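Local coordinates for protein xyloglucan-specific endo-beta-1,4-glucanase BoGH9A (Bacteroides ovatus, PDB 6DHT) that cleaves the beta-1,4-linked glucan backbone of xyloglucans as an endo-glucanase of family GH9, releasing xyloglucan oligosaccharides, at residues 85-88 with 93-96. Residues are numbered along the deposited sequence; the frame is centred on the assembly and turned at random.
Sequences KYIL and ASVT
Leu88 and Val95 form the antiparallel hydrogen-bonded pair at the heart of this contact, each giving its N-H to the other's carbonyl. Leu88 N reaches Val95 O at 2.8 Å in a nearly straight bond (170° at the hydrogen), while the return bond from Val95 N to Leu88 O is longer, 3.1 Å, and more bent at 153°. CA-H groups supplement them: Ser94 CA lies 3.1 Å from Leu88 O, and Thr96 CA is equally close to Tyr86 O. Ile87 and Thr96 are the adjoining non-hydrogen-bonded pair. Ile87 is backbone-bonded to Trp46, Tyr86 to Phe97 and Lys85 to Ala48; Asn15 OD1 takes Ser94 N-H, and Tyr86 OH is hydrogen-bonded to Thr82 O. Beta-branched Ile87, Val95 and Thr96 suit extended strands. On one face Leu88, apolar and buried, sets CB 4.0 Å from Val95 CG2, and Ile18, Ile45 and Phe77 extend this apolar surface. On the other, Thr96 sets its methyl against Ile87 CG1 (chi1 65°, which leaves CG2 anti to the carbonyl carbon), and Lys85 CE lies 3.9 Å from Thr96 CB, its charged end suiting an exposed place. The hairpin closes one side of a four-stranded antiparallel sheet in the N-terminal Ig-like domain, with 93-99 outermost: backbone bonds set its register, and apolar Leu88 and Val95, against Thr96 and the Lys85 end, are consistent with their face turning inward.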
loop_
_atom_site.group_PDB
_atom_site.type_symbol
_atom_site.label_atom_id
_atom_site.label_comp_id
_atom_site.label_asym_id
_atom_site.label_seq_id
_atom_site.Cartn_x
_atom_site.Cartn_y
_atom_site.Cartn_z
ATOM N N LYS A 85 -13.716 18.761 20.249
ATOM C CA LYS A 85 -13.997 17.415 20.734
ATOM C C LYS A 85 -15.473 17.331 21.060
ATOM O O LYS A 85 -16.023 18.244 21.680
ATOM C CB LYS A 85 -13.161 17.103 21.979
ATOM C CG LYS A 85 -13.374 15.712 22.532
ATOM C CD LYS A 85 -12.559 15.469 23.803
ATOM C CE LYS A 85 -12.878 14.107 24.383
ATOM N NZ LYS A 85 -12.038 13.761 25.569
ATOM N N TYR A 86 -16.107 16.253 20.618
ATOM C CA TYR A 86 -17.561 16.120 20.660
ATOM C C TYR A 86 -17.960 14.769 21.240
ATOM O O TYR A 86 -17.163 13.824 21.264
ATOM C CB TYR A 86 -18.162 16.273 19.255
ATOM C CG TYR A 86 -17.954 17.643 18.686
ATOM C CD1 TYR A 86 -18.862 18.666 18.938
ATOM C CD2 TYR A 86 -16.839 17.927 17.916
ATOM C CE1 TYR A 86 -18.668 19.915 18.441
ATOM C CE2 TYR A 86 -16.633 19.178 17.410
ATOM C CZ TYR A 86 -17.562 20.178 17.673
ATOM O OH TYR A 86 -17.380 21.443 17.183
ATOM N N ILE A 87 -19.194 14.689 21.725
ATOM C CA ILE A 87 -19.753 13.424 22.172
ATOM C C ILE A 87 -20.959 13.060 21.327
ATOM O O ILE A 87 -21.864 13.877 21.155
ATOM C CB ILE A 87 -20.230 13.504 23.632
ATOM C CG1 ILE A 87 -19.119 14.022 24.548
ATOM C CG2 ILE A 87 -20.738 12.134 24.105
ATOM C CD1 ILE A 87 -19.650 14.470 25.917
ATOM N N LEU A 88 -20.961 11.842 20.802
ATOM C CA LEU A 88 -22.093 11.312 20.062
ATOM C C LEU A 88 -22.879 10.415 21.011
ATOM O O LEU A 88 -22.355 9.414 21.474
ATOM C CB LEU A 88 -21.613 10.490 18.856
ATOM C CG LEU A 88 -22.657 10.032 17.820
ATOM C CD1 LEU A 88 -21.946 9.526 16.569
ATOM C CD2 LEU A 88 -23.532 8.955 18.292
ATOM N N ALA A 93 -25.873 4.541 24.421
ATOM C CA ALA A 93 -24.446 4.497 24.130
ATOM C C ALA A 93 -23.849 5.861 23.817
ATOM O O ALA A 93 -24.557 6.787 23.448
ATOM C CB ALA A 93 -24.211 3.568 22.975
ATOM N N SER A 94 -22.533 5.975 23.963
ATOM C CA SER A 94 -21.847 7.171 23.505
ATOM C C SER A 94 -20.395 6.904 23.113
ATOM O O SER A 94 -19.803 5.905 23.504
ATOM C CB SER A 94 -21.905 8.263 24.575
ATOM O OG SER A 94 -21.068 7.942 25.670
ATOM N N VAL A 95 -19.859 7.808 22.298
ATOM C CA VAL A 95 -18.452 7.789 21.912
ATOM C C VAL A 95 -18.026 9.232 21.738
ATOM O O VAL A 95 -18.832 10.065 21.349
ATOM C CB VAL A 95 -18.191 7.004 20.597
ATOM C CG1 VAL A 95 -18.555 5.547 20.762
ATOM C CG2 VAL A 95 -18.944 7.609 19.426
ATOM N N THR A 96 -16.766 9.533 22.045
ATOM C CA THR A 96 -16.230 10.868 21.793
ATOM C C THR A 96 -15.441 10.827 20.492
ATOM O O THR A 96 -14.873 9.795 20.145
ATOM C CB THR A 96 -15.297 11.368 22.909
ATOM O OG1 THR A 96 -14.129 10.548 22.957
ATOM C CG2 THR A 96 -15.997 11.332 24.254
#